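Side-chain contacts in glycosyl hydrolase 25 (PDB 4FF5), which is a family 25 glycosyl hydrolase that probably cleaves cell-wall glycan and takes part in host-cell invasion by the pneumococcus: residues E137-A142 with E168-K173; S149-D154 with A172-L177; V80-G85 with N141-Y146; Q130-A135 with D157-N162. All coordinates share one frame; numbering follows the deposited sequence. Where two conformers were deposited one is given.

Contact 1 of 4, residues E137-A142 with E168-K173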
loop_
_atom_site.group_PDB
_atom_site.type_symbol
_atom_site.label_atom_id
_atom_site.label_comp_id
_atom_site.label_asym_id
_atom_site.label_seq_id
_atom_site.Cartn_x
_atom_site.Cartn_y
_atom_site.Cartn_z
ATOM N N GLU A 137 10.266 5.625 11.373
ATOM C CA GLU A 137 10.417 7.077 11.473
ATOM C C GLU A 137 10.733 7.726 10.121
ATOM O O GLU A 137 10.123 8.733 9.761
ATOM C CB GLU A 137 11.444 7.464 12.546
ATOM C CG GLU A 137 11.554 8.970 12.724
ATOM C CD GLU A 137 12.186 9.380 14.037
ATOM O OE1 GLU A 137 12.703 8.500 14.762
ATOM O OE2 GLU A 137 12.147 10.596 14.344
ATOM N N VAL A 138 11.675 7.138 9.382
ATOM C CA VAL A 138 12.022 7.578 8.024
ATOM C C VAL A 138 10.789 7.619 7.109
ATOM O O VAL A 138 10.622 8.548 6.280
ATOM C CB VAL A 138 13.120 6.659 7.416
ATOM C CG1 VAL A 138 13.371 6.971 5.941
ATOM C CG2 VAL A 138 14.419 6.772 8.209
ATOM N N PHE A 139 9.939 6.605 7.268
ATOM C CA PHE A 139 8.726 6.393 6.456
ATOM C C PHE A 139 7.703 7.443 6.825
ATOM O O PHE A 139 7.182 8.131 5.964
ATOM C CB PHE A 139 8.205 4.987 6.755
ATOM C CG PHE A 139 6.844 4.660 6.192
ATOM C CD1 PHE A 139 6.493 4.974 4.865
ATOM C CD2 PHE A 139 5.944 3.907 6.960
ATOM C CE1 PHE A 139 5.243 4.615 4.353
ATOM C CE2 PHE A 139 4.705 3.536 6.437
ATOM C CZ PHE A 139 4.360 3.878 5.131
ATOM N N TYR A 140 7.438 7.583 8.126
ATOM C CA TYR A 140 6.491 8.585 8.579
ATOM C C TYR A 140 6.895 10.006 8.172
ATOM O O TYR A 140 6.058 10.766 7.698
ATOM C CB TYR A 140 6.255 8.503 10.081
ATOM C CG TYR A 140 5.110 9.363 10.539
ATOM C CD1 TYR A 140 5.342 10.644 11.059
ATOM C CD2 TYR A 140 3.795 8.928 10.405
ATOM C CE1 TYR A 140 4.292 11.447 11.467
ATOM C CE2 TYR A 140 2.737 9.726 10.805
ATOM C CZ TYR A 140 2.995 10.975 11.341
ATOM O OH TYR A 140 1.954 11.757 11.736
ATOM N N ASN A 141 8.161 10.357 8.378
ATOM C CA ASN A 141 8.627 11.716 8.088
ATOM C C ASN A 141 8.607 12.038 6.610
ATOM O O ASN A 141 8.378 13.184 6.232
ATOM C CB ASN A 141 10.003 11.976 8.702
ATOM C CG ASN A 141 9.977 11.963 10.223
ATOM O OD1 ASN A 141 8.908 12.061 10.841
ATOM N ND2 ASN A 141 11.153 11.816 10.842
ATOM N N ALA A 142 8.795 11.028 5.766
ATOM C CA ALA A 142 8.746 11.265 4.330
ATOM C C ALA A 142 7.306 11.374 3.792
ATOM O O ALA A 142 7.019 12.159 2.904
ATOM C CB ALA A 142 9.537 10.195 3.588
ATOM N N GLU A 168 5.350 -5.594 14.993
ATOM C CA GLU A 168 4.771 -4.793 16.054
ATOM C C GLU A 168 5.658 -3.611 16.441
ATOM O O GLU A 168 5.144 -2.533 16.702
ATOM C CB GLU A 168 4.456 -5.650 17.294
ATOM C CG GLU A 168 4.056 -4.838 18.525
ATOM C CD GLU A 168 2.817 -3.959 18.334
ATOM O OE1 GLU A 168 2.069 -4.111 17.348
ATOM O OE2 GLU A 168 2.561 -3.102 19.216
ATOM N N ASN A 169 6.976 -3.811 16.481
ATOM C CA ASN A 169 7.888 -2.688 16.749
ATOM C C ASN A 169 7.679 -1.544 15.752
ATOM O O ASN A 169 7.587 -0.357 16.139
ATOM C CB ASN A 169 9.352 -3.126 16.712
ATOM C CG ASN A 169 9.705 -4.112 17.807
ATOM O OD1 ASN A 169 9.177 -4.046 18.931
ATOM N ND2 ASN A 169 10.612 -5.034 17.492
ATOM N N PHE A 170 7.591 -1.920 14.478
ATOM C CA PHE A 170 7.357 -0.960 13.400
ATOM C C PHE A 170 6.012 -0.250 13.606
ATOM O O PHE A 170 5.960 0.987 13.606
ATOM C CB PHE A 170 7.407 -1.686 12.053
ATOM C CG PHE A 170 7.546 -0.774 10.843
ATOM C CD1 PHE A 170 6.492 0.032 10.417
ATOM C CD2 PHE A 170 8.725 -0.758 10.110
ATOM C CE1 PHE A 170 6.617 0.839 9.290
ATOM C CE2 PHE A 170 8.866 0.058 8.984
ATOM C CZ PHE A 170 7.807 0.862 8.574
ATOM N N ARG A 171 4.937 -1.037 13.761
ATOM C CA ARG A 171 3.591 -0.500 13.981
ATOM C C ARG A 171 3.506 0.478 15.170
ATOM O O ARG A 171 2.978 1.585 15.036
ATOM C CB ARG A 171 2.591 -1.648 14.192
ATOM C CG ARG A 171 1.136 -1.212 14.103
ATOM C CD ARG A 171 0.221 -2.066 14.990
ATOM N NE ARG A 171 0.635 -2.002 16.399
ATOM C CZ ARG A 171 0.335 -1.015 17.244
ATOM N NH1 ARG A 171 -0.390 0.018 16.837
ATOM N NH2 ARG A 171 0.786 -1.059 18.500
ATOM N N ALA A 172 3.985 0.029 16.332
ATOM C CA ALA A 172 3.999 0.844 17.552
ATOM C C ALA A 172 4.726 2.176 17.356
ATOM O O ALA A 172 4.253 3.231 17.808
ATOM C CB ALA A 172 4.630 0.065 18.700
ATOM N N LYS A 173 5.883 2.136 16.695
ATOM C CA LYS A 173 6.628 3.369 16.468
ATOM C C LYS A 173 5.838 4.331 15.581
ATOM O O LYS A 173 5.736 5.533 15.877
ATOM C CB LYS A 173 8.020 3.090 15.900
ATOM C CG LYS A 173 8.860 4.346 15.664
ATOM C CD LYS A 173 9.386 4.903 16.996
ATOM C CE LYS A 173 10.429 5.982 16.749
ATOM N NZ LYS A 173 10.987 6.461 18.043
#
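Phe139 and Phe170 meet in the buried half of this helix pair, where CD2 of Phe139 touches CE1 of Phe170 at 3.9 Å. The same CD2 lies equally close to the neighbouring CZ of Phe170, so one corner of the Phe139 ring rests against a C-C bond at the rim of the other ring. That corner arrives at the edge of Phe170, near its plane, and the two side chains cross at about a right angle. Flat, wholly apolar groups suit this place, because they cover one another in the buried half without bringing in a polar atom to satisfy. Phe139 also packs on Val82 and Leu174, and Phe170 on Ala135 and Ala136, whose small side chains let the large ring approach. Helices 129-143 and 163-177 are successive members of the outer helical layer of the TIM barrel to which family 25 belongs, and the phenylalanines fill the seam on its inner side. Toward solvent the fit is looser. Glu137 reaches out with an extended chain, while Lys173 bends at its second torsion (chi2 75°) before straightening. Their side chains cross obliquely, with OE1 of Glu137 3.9 Å from CE of Lys173 and 4.2 Å from NZ of Lys173. The opposite charges probably attract at this range, but they form no salt bridge. Within helix 163-177, by contrast, Arg171 grips Glu168, one turn before it, side-on, NE of Arg171 lying 2.7 Å from OE1 of Glu168 and NH2 of Arg171 2.8 Å from OE2 of Glu168.

Contact 2 of 4, residues S149-D154 with A172-L177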
loop_
_atom_site.group_PDB
_atom_site.type_symbol
_atom_site.label_atom_id
_atom_site.label_comp_id
_atom_site.label_asym_id
_atom_site.label_seq_id
_atom_site.Cartn_x
_atom_site.Cartn_y
_atom_site.Cartn_z
ATOM N N SER A 149 -3.957 8.888 3.046
ATOM C CA SER A 149 -5.206 8.361 3.590
ATOM C C SER A 149 -5.012 7.159 4.527
ATOM O O SER A 149 -5.917 6.822 5.287
ATOM C CB SER A 149 -6.158 7.989 2.458
ATOM O OG SER A 149 -5.723 6.792 1.813
ATOM N N TYR A 150 -3.850 6.502 4.445
ATOM C CA TYR A 150 -3.574 5.307 5.221
ATOM C C TYR A 150 -2.076 5.029 5.160
ATOM O O TYR A 150 -1.418 5.388 4.188
ATOM C CB TYR A 150 -4.337 4.112 4.636
ATOM C CG TYR A 150 -5.169 3.339 5.641
ATOM C CD1 TYR A 150 -6.522 3.640 5.828
ATOM C CD2 TYR A 150 -4.608 2.306 6.400
ATOM C CE1 TYR A 150 -7.295 2.937 6.750
ATOM C CE2 TYR A 150 -5.373 1.594 7.319
ATOM C CZ TYR A 150 -6.718 1.913 7.483
ATOM O OH TYR A 150 -7.486 1.222 8.404
ATOM N N TYR A 151 -1.551 4.381 6.186
ATOM C CA TYR A 151 -0.172 3.915 6.160
ATOM C C TYR A 151 -0.188 2.394 6.193
ATOM O O TYR A 151 -0.839 1.812 7.053
ATOM C CB TYR A 151 0.560 4.412 7.394
ATOM C CG TYR A 151 0.744 5.898 7.451
ATOM C CD1 TYR A 151 -0.266 6.742 7.951
ATOM C CD2 TYR A 151 1.951 6.466 7.056
ATOM C CE1 TYR A 151 -0.066 8.129 8.014
ATOM C CE2 TYR A 151 2.156 7.842 7.117
ATOM C CZ TYR A 151 1.155 8.666 7.598
ATOM O OH TYR A 151 1.410 10.034 7.643
ATOM N N TRP A 152 0.519 1.760 5.267
ATOM C CA TRP A 152 0.532 0.289 5.178
ATOM C C TRP A 152 1.907 -0.299 5.397
ATOM O O TRP A 152 2.911 0.195 4.845
ATOM C CB TRP A 152 0.030 -0.142 3.797
ATOM C CG TRP A 152 -1.439 0.123 3.550
ATOM C CD1 TRP A 152 -2.013 1.210 2.909
ATOM C CD2 TRP A 152 -2.568 -0.728 3.944
ATOM N NE1 TRP A 152 -3.377 1.093 2.864
ATOM C CE2 TRP A 152 -3.779 -0.044 3.477
ATOM C CE3 TRP A 152 -2.693 -1.949 4.616
ATOM C CZ2 TRP A 152 -5.051 -0.581 3.665
ATOM C CZ3 TRP A 152 -3.982 -2.465 4.820
ATOM C CH2 TRP A 152 -5.127 -1.805 4.340
ATOM N N LEU A 153 1.956 -1.390 6.168
ATOM C CA LEU A 153 3.177 -2.159 6.377
ATOM C C LEU A 153 3.147 -3.343 5.443
ATOM O O LEU A 153 2.282 -4.216 5.588
ATOM C CB LEU A 153 3.235 -2.678 7.833
ATOM C CG LEU A 153 3.825 -1.693 8.865
ATOM C CD1 LEU A 153 2.953 -0.456 9.035
ATOM C CD2 LEU A 153 4.075 -2.418 10.185
ATOM N N ASP A 154 4.047 -3.356 4.466
ATOM C CA ASP A 154 4.159 -4.462 3.510
ATOM C C ASP A 154 5.118 -5.493 4.112
ATOM O O ASP A 154 6.328 -5.274 4.168
ATOM C CB ASP A 154 4.631 -3.928 2.141
ATOM C CG ASP A 154 5.118 -5.030 1.198
ATOM O OD1 ASP A 154 4.999 -6.224 1.518
ATOM O OD2 ASP A 154 5.688 -4.698 0.156
ATOM N N ALA A 172 3.985 0.029 16.332
ATOM C CA ALA A 172 3.999 0.844 17.552
ATOM C C ALA A 172 4.726 2.176 17.356
ATOM O O ALA A 172 4.253 3.231 17.808
ATOM C CB ALA A 172 4.630 0.065 18.700
ATOM N N LYS A 173 5.883 2.136 16.695
ATOM C CA LYS A 173 6.628 3.369 16.468
ATOM C C LYS A 173 5.838 4.331 15.581
ATOM O O LYS A 173 5.736 5.533 15.877
ATOM C CB LYS A 173 8.020 3.090 15.900
ATOM C CG LYS A 173 8.860 4.346 15.664
ATOM C CD LYS A 173 9.386 4.903 16.996
ATOM C CE LYS A 173 10.429 5.982 16.749
ATOM N NZ LYS A 173 10.987 6.461 18.043
ATOM N N LEU A 174 5.245 3.803 14.508
ATOM C CA LEU A 174 4.462 4.622 13.596
ATOM C C LEU A 174 3.297 5.290 14.324
ATOM O O LEU A 174 3.041 6.479 14.136
ATOM C CB LEU A 174 3.945 3.744 12.455
ATOM C CG LEU A 174 3.439 4.372 11.170
ATOM C CD1 LEU A 174 4.489 5.312 10.593
ATOM C CD2 LEU A 174 3.080 3.281 10.171
ATOM N N ALA A 175 2.611 4.519 15.175
ATOM C CA ALA A 175 1.503 5.045 16.000
ATOM C C ALA A 175 1.957 6.201 16.887
ATOM O O ALA A 175 1.333 7.269 16.902
ATOM C CB ALA A 175 0.895 3.929 16.850
ATOM N N SER A 176 3.054 5.990 17.606
ATOM C CA SER A 176 3.599 6.988 18.521
ATOM C C SER A 176 4.037 8.283 17.811
ATOM O O SER A 176 4.117 9.329 18.435
ATOM C CB SER A 176 4.781 6.410 19.300
ATOM O OG SER A 176 5.948 6.421 18.500
ATOM N N LEU A 177 4.337 8.198 16.516
ATOM C CA LEU A 177 4.712 9.381 15.752
ATOM C C LEU A 177 3.483 10.138 15.269
ATOM O O LEU A 177 3.591 11.284 14.841
ATOM C CB LEU A 177 5.617 9.030 14.564
ATOM C CG LEU A 177 7.020 8.502 14.855
ATOM C CD1 LEU A 177 7.567 7.893 13.579
ATOM C CD2 LEU A 177 7.954 9.577 15.411
#
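A first torsion of -163° swings CG of Leu174 away from its own backbone nitrogen, and the second, 54°, brings CD2 forward onto strand 151-155. On the strand, chi1 of -85° sets CG of Leu153 beside the backbone nitrogen and presents CD1 to the helix. The methyl CD2 of Leu174 therefore has two partners: it lies 3.9 Å from CD1 of Leu153 and 3.9 Å from CB of Tyr151. The two leucines slide past each other in opposite directions, and one methyl of each does the touching. Tyr151 offers mainly its root here; the methyl meets its ring only obliquely, and the ring goes on to pack against Tyr140. Tyr151 and Leu153 are alternate residues of an extended strand, so both point to the helix side, while Trp152 between them turns to the other side and meets Trp205 edge-to-face. A branched leucine suits the helix position, since one methyl can settle between two strand side chains in a buried layer. The contact belongs to a beta-alpha-beta crossover: helix 163-177 covers both strand 151-155 and the next parallel strand, 182-186, where Leu153 and Leu174 each touch Ile182, and helix 129-143 flanks Tyr151.

Contact 3 of 4, residues V80-G85 with N141-Y146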
loop_
_atom_site.group_PDB
_atom_site.type_symbol
_atom_site.label_atom_id
_atom_site.label_comp_id
_atom_site.label_asym_id
_atom_site.label_seq_id
_atom_site.Cartn_x
_atom_site.Cartn_y
_atom_site.Cartn_z
ATOM N N VAL A 80 1.018 4.166 -2.582
ATOM C CA VAL A 80 2.348 4.521 -3.138
ATOM C C VAL A 80 3.487 4.095 -2.187
ATOM O O VAL A 80 3.418 4.351 -0.982
ATOM C CB VAL A 80 2.419 6.054 -3.419
ATOM C CG1 VAL A 80 3.834 6.495 -3.822
ATOM C CG2 VAL A 80 1.440 6.434 -4.531
ATOM N N ARG A 81 4.534 3.471 -2.714
ATOM C CA ARG A 81 5.654 3.052 -1.875
ATOM C C ARG A 81 6.519 4.246 -1.505
ATOM O O ARG A 81 6.914 5.006 -2.384
ATOM C CB ARG A 81 6.535 2.036 -2.579
ATOM C CG ARG A 81 7.502 1.375 -1.608
ATOM C CD ARG A 81 8.398 0.366 -2.304
ATOM N NE ARG A 81 9.450 0.999 -3.112
ATOM C CZ ARG A 81 10.471 0.344 -3.663
ATOM N NH1 ARG A 81 10.602 -0.962 -3.473
ATOM N NH2 ARG A 81 11.377 0.991 -4.403
ATOM N N VAL A 82 6.799 4.402 -0.215
ATOM C CA VAL A 82 7.668 5.497 0.274
ATOM C C VAL A 82 9.023 4.956 0.778
ATOM O O VAL A 82 10.085 5.580 0.604
ATOM C CB VAL A 82 6.907 6.340 1.334
ATOM C CG1 VAL A 82 7.785 7.419 1.981
ATOM C CG2 VAL A 82 5.705 7.003 0.672
ATOM N N HIS A 83 8.993 3.772 1.392
ATOM C CA HIS A 83 10.204 3.198 1.944
ATOM C C HIS A 83 10.332 1.736 1.607
ATOM O O HIS A 83 9.352 0.988 1.656
ATOM C CB HIS A 83 10.181 3.396 3.458
ATOM C CG HIS A 83 11.517 3.208 4.134
ATOM N ND1 HIS A 83 11.858 2.073 4.752
ATOM C CD2 HIS A 83 12.604 4.068 4.270
ATOM C CE1 HIS A 83 13.088 2.189 5.273
ATOM N NE2 HIS A 83 13.551 3.406 4.970
ATOM N N SER A 84 11.536 1.309 1.254
ATOM C CA SER A 84 11.876 -0.101 1.467
ATOM C C SER A 84 12.991 -0.316 2.482
ATOM O O SER A 84 14.047 0.341 2.439
ATOM C CB SER A 84 12.239 -0.799 0.175
ATOM O OG SER A 84 12.787 -2.060 0.532
ATOM N N GLY A 85 12.798 -1.268 3.378
ATOM C CA GLY A 85 13.821 -1.556 4.349
ATOM C C GLY A 85 14.893 -2.439 3.752
ATOM O O GLY A 85 15.700 -3.014 4.481
ATOM N N ASN A 141 8.161 10.357 8.378
ATOM C CA ASN A 141 8.627 11.716 8.088
ATOM C C ASN A 141 8.607 12.038 6.610
ATOM O O ASN A 141 8.378 13.184 6.232
ATOM C CB ASN A 141 10.003 11.976 8.702
ATOM C CG ASN A 141 9.977 11.963 10.223
ATOM O OD1 ASN A 141 8.908 12.061 10.841
ATOM N ND2 ASN A 141 11.153 11.816 10.842
ATOM N N ALA A 142 8.795 11.028 5.766
ATOM C CA ALA A 142 8.746 11.265 4.330
ATOM C C ALA A 142 7.306 11.374 3.792
ATOM O O ALA A 142 7.019 12.159 2.904
ATOM C CB ALA A 142 9.537 10.195 3.588
ATOM N N ALA A 143 6.389 10.610 4.377
ATOM C CA ALA A 143 5.053 10.500 3.835
ATOM C C ALA A 143 4.063 11.479 4.458
ATOM O O ALA A 143 3.157 11.943 3.769
ATOM C CB ALA A 143 4.534 9.071 4.019
ATOM N N SER A 144 4.201 11.737 5.760
ATOM C CA SER A 144 3.223 12.545 6.508
ATOM C C SER A 144 2.923 13.938 5.914
ATOM O O SER A 144 1.781 14.380 5.994
ATOM C CB SER A 144 3.568 12.629 8.006
ATOM O OG SER A 144 4.783 13.345 8.243
ATOM N N PRO A 145 3.932 14.611 5.289
ATOM C CA PRO A 145 3.671 15.910 4.663
ATOM C C PRO A 145 2.566 15.861 3.617
ATOM O O PRO A 145 1.962 16.890 3.322
ATOM C CB PRO A 145 5.010 16.258 3.999
ATOM C CG PRO A 145 6.027 15.547 4.828
ATOM C CD PRO A 145 5.364 14.255 5.202
ATOM N N TYR A 146 2.304 14.676 3.065
ATOM C CA TYR A 146 1.309 14.517 1.997
ATOM C C TYR A 146 -0.087 14.138 2.500
ATOM O O TYR A 146 -1.007 13.991 1.707
ATOM C CB TYR A 146 1.808 13.513 0.945
ATOM C CG TYR A 146 3.083 13.961 0.292
ATOM C CD1 TYR A 146 3.053 14.865 -0.772
ATOM C CD2 TYR A 146 4.332 13.523 0.754
ATOM C CE1 TYR A 146 4.221 15.295 -1.366
ATOM C CE2 TYR A 146 5.510 13.955 0.150
ATOM C CZ TYR A 146 5.437 14.846 -0.907
ATOM O OH TYR A 146 6.575 15.291 -1.525
#
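Val82 contributes most of the buried surface, and its two methyls face two successive alanines late in helix 129-143, CG1 meeting both and CG2 meeting Ala143. CG1 of Val82 lies 3.7 Å from CB of Ala142, the closest approach of the contact. CG2 of Val82 sits 4.1 Å from CB of Ala143, and that same alanine methyl is 4.2 Å from CG1 of Val82, so it faces the fork of the branched side chain. The first torsion of Val82 (175°) explains the spread: CG1 stands opposite the backbone nitrogen and CG2 opposite the carbonyl carbon, turning the pair toward the helix. Beta branching suits a strand residue that must offer a broad, short apolar surface, and alanine suits the helix because its single methyl lets the two backbones come close, 6.7 Å between CA of Val82 and CA of Ala143. A psi of -36° at Val82 breaks the strand's alternation, so that Val82 and His83 in succession direct their first side-chain bonds to the helix; His83 then packs on Ala135 and Val138. Phe139, one turn back on the helix, and Val120 of the adjacent strand also border Val82. Helix 129-143, which follows strand 118-123 in the chain, thus also covers strand 77-84, the neighbour of strand 118-123 in the sheet. Apolar packing of an outer helix on parallel strands is characteristic of the TIM barrel, the fold of family 25.

Contact 4 of 4, residues Q130-A135 with D157-N162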
loop_
_atom_site.group_PDB
_atom_site.type_symbol
_atom_site.label_atom_id
_atom_site.label_comp_id
_atom_site.label_asym_id
_atom_site.label_seq_id
_atom_site.Cartn_x
_atom_site.Cartn_y
_atom_site.Cartn_z
ATOM N N GLN A 130 15.693 -1.766 16.616
ATOM C CA GLN A 130 16.263 -0.464 16.331
ATOM C C GLN A 130 16.032 -0.103 14.853
ATOM O O GLN A 130 15.574 1.004 14.541
ATOM C CB GLN A 130 17.753 -0.457 16.712
ATOM C CG GLN A 130 18.029 -0.551 18.224
ATOM C CD GLN A 130 17.898 -1.955 18.838
ATOM O OE1 GLN A 130 17.746 -2.094 20.061
ATOM N NE2 GLN A 130 17.991 -2.993 18.012
ATOM N N GLU A 131 16.342 -1.048 13.960
ATOM C CA GLU A 131 16.134 -0.860 12.505
ATOM C C GLU A 131 14.652 -0.693 12.171
ATOM O O GLU A 131 14.289 0.103 11.297
ATOM C CB GLU A 131 16.720 -2.022 11.692
ATOM C CG GLU A 131 18.239 -2.166 11.819
ATOM C CD GLU A 131 18.867 -3.089 10.781
ATOM O OE1 GLU A 131 18.128 -3.752 10.011
ATOM O OE2 GLU A 131 20.123 -3.146 10.731
ATOM N N MET A 132 13.798 -1.452 12.855
ATOM C CA MET A 132 12.350 -1.342 12.618
ATOM C C MET A 132 11.828 0.040 12.980
ATOM O O MET A 132 11.070 0.636 12.216
ATOM C CB MET A 132 11.583 -2.428 13.363
ATOM C CG MET A 132 11.822 -3.804 12.789
ATOM S SD MET A 132 11.010 -3.973 11.181
ATOM C CE MET A 132 10.883 -5.755 11.077
ATOM N N GLU A 133 12.257 0.549 14.137
ATOM C CA GLU A 133 11.825 1.855 14.613
ATOM C C GLU A 133 12.397 3.004 13.759
ATOM O O GLU A 133 11.694 3.996 13.503
ATOM C CB GLU A 133 12.154 2.015 16.108
ATOM C CG GLU A 133 11.317 1.097 16.981
ATOM C CD GLU A 133 11.648 1.186 18.469
ATOM O OE1 GLU A 133 12.588 1.913 18.857
ATOM O OE2 GLU A 133 10.962 0.514 19.249
ATOM N N LYS A 134 13.641 2.839 13.299
ATOM C CA LYS A 134 14.306 3.782 12.386
ATOM C C LYS A 134 13.533 3.875 11.075
ATOM O O LYS A 134 13.211 4.965 10.614
ATOM C CB LYS A 134 15.741 3.321 12.117
ATOM C CG LYS A 134 16.582 4.212 11.217
ATOM C CD LYS A 134 18.003 3.665 11.169
ATOM C CE LYS A 134 18.792 4.186 9.982
ATOM N NZ LYS A 134 19.358 5.551 10.186
ATOM N N ALA A 135 13.240 2.719 10.482
ATOM C CA ALA A 135 12.505 2.652 9.224
ATOM C C ALA A 135 11.112 3.282 9.330
ATOM O O ALA A 135 10.700 4.014 8.438
ATOM C CB ALA A 135 12.426 1.203 8.735
ATOM N N ASP A 157 8.971 -10.867 3.973
ATOM C CA ASP A 157 9.957 -11.862 4.368
ATOM C C ASP A 157 10.497 -11.692 5.762
ATOM O O ASP A 157 10.420 -10.606 6.367
ATOM C CB ASP A 157 11.041 -12.053 3.320
ATOM C CG ASP A 157 11.465 -10.774 2.714
ATOM O OD1 ASP A 157 11.569 -10.741 1.464
ATOM O OD2 ASP A 157 11.642 -9.809 3.498
ATOM N N LYS A 158 11.003 -12.807 6.279
ATOM C CA LYS A 158 11.417 -12.878 7.666
ATOM C C LYS A 158 12.782 -12.242 7.788
ATOM O O LYS A 158 13.780 -12.800 7.317
ATOM C CB LYS A 158 11.459 -14.329 8.141
ATOM C CG LYS A 158 11.661 -14.431 9.647
ATOM C CD LYS A 158 12.136 -15.803 10.076
ATOM C CE LYS A 158 13.644 -15.837 10.253
ATOM N NZ LYS A 158 14.071 -17.159 10.802
ATOM N N THR A 159 12.827 -11.067 8.406
ATOM C CA THR A 159 14.089 -10.325 8.534
ATOM C C THR A 159 14.558 -10.267 9.977
ATOM O O THR A 159 15.626 -9.720 10.273
ATOM C CB THR A 159 13.951 -8.891 7.973
ATOM O OG1 THR A 159 12.820 -8.256 8.591
ATOM C CG2 THR A 159 13.762 -8.929 6.485
ATOM N N MET A 160 13.736 -10.832 10.863
ATOM C CA MET A 160 13.985 -10.924 12.306
ATOM C C MET A 160 13.449 -12.273 12.768
ATOM O O MET A 160 12.426 -12.728 12.250
ATOM C CB MET A 160 13.210 -9.829 13.063
ATOM C CG MET A 160 14.002 -8.568 13.300
ATOM S SD MET A 160 13.084 -7.260 14.124
ATOM C CE MET A 160 12.961 -7.846 15.811
ATOM N N SER A 161 14.120 -12.890 13.749
ATOM C CA SER A 161 13.754 -14.227 14.242
ATOM C C SER A 161 12.292 -14.318 14.670
ATOM O O SER A 161 11.591 -15.280 14.327
ATOM C CB SER A 161 14.650 -14.645 15.404
ATOM O OG SER A 161 15.982 -14.783 14.966
ATOM N N ASN A 162 11.852 -13.316 15.427
ATOM C CA ASN A 162 10.444 -13.172 15.776
ATOM C C ASN A 162 9.901 -12.024 14.918
ATOM O O ASN A 162 9.887 -10.851 15.334
ATOM C CB ASN A 162 10.259 -12.908 17.284
ATOM C CG ASN A 162 8.809 -13.068 17.759
ATOM O OD1 ASN A 162 8.547 -13.647 18.829
ATOM N ND2 ASN A 162 7.875 -12.544 17.002
#
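Met132 and Met160 run past each other in opposite directions, the flexible chain of one laid alongside that of the other. SD of Met160 is the atom that does the touching: it lies 3.9 Å from CG of Met132 and 4.0 Å from CE of Met132, resting against the bend in that chain. The bend comes from a second torsion of -71°, which folds the Met132 thioether instead of letting it extend straight from the helix. Met160 is straight as far as its sulfur and turns only at the last bond (chi3 73°), which carries its own methyl aside. Beyond the sulfur of Met132, its CE reaches Thr159 and stops 4.0 Å from OG1 of Thr159, the two side chains crossing at a slant. This last approach is van der Waals packing; the polar need of OG1 is met by the carbonyl of Gly126. The threonine hydroxyl thus ties two loops together, while the same oxygen is the threonine atom that CE of Met132 approaches. Methionine suits both positions: an unbranched, polarisable chain can mould itself to an irregular loop. Met132 is buried, whereas Met160 and Thr159 remain partly accessible. Segment 157-162 has no regular structure and leads from the end of strand 151-155 to helix 163-177, with Asn162 at the N-cap. The contact lies near the start of helix 129-143, where Met132 also touches Met163 and Val124 and Met160 leans on Asn169 of helix 163-177.

Overall arrangement
From the N terminus, contact 3 comes first, joining strand 77-84 to the later part of helix 129-143 and closing a long loop that holds helix 104-112 and strand 118-123. Contact 4 opens inside that loop, at the start of the same helix, and closes beyond it at 157-162, so the two cross. Contact 1 begins on the stretch where contact 3 ends, and it crosses contact 4 too on its way to 168-173. Contact 2 opens after contact 3 has closed, inside the loop of contact 1, and crosses contact 4; contacts 1 and 2 end on overlapping residues, so they neither nest nor cross cleanly. Together they bind two neighbouring outer helices to each other, to strands 77-84 and 151-155, and to a connecting loop.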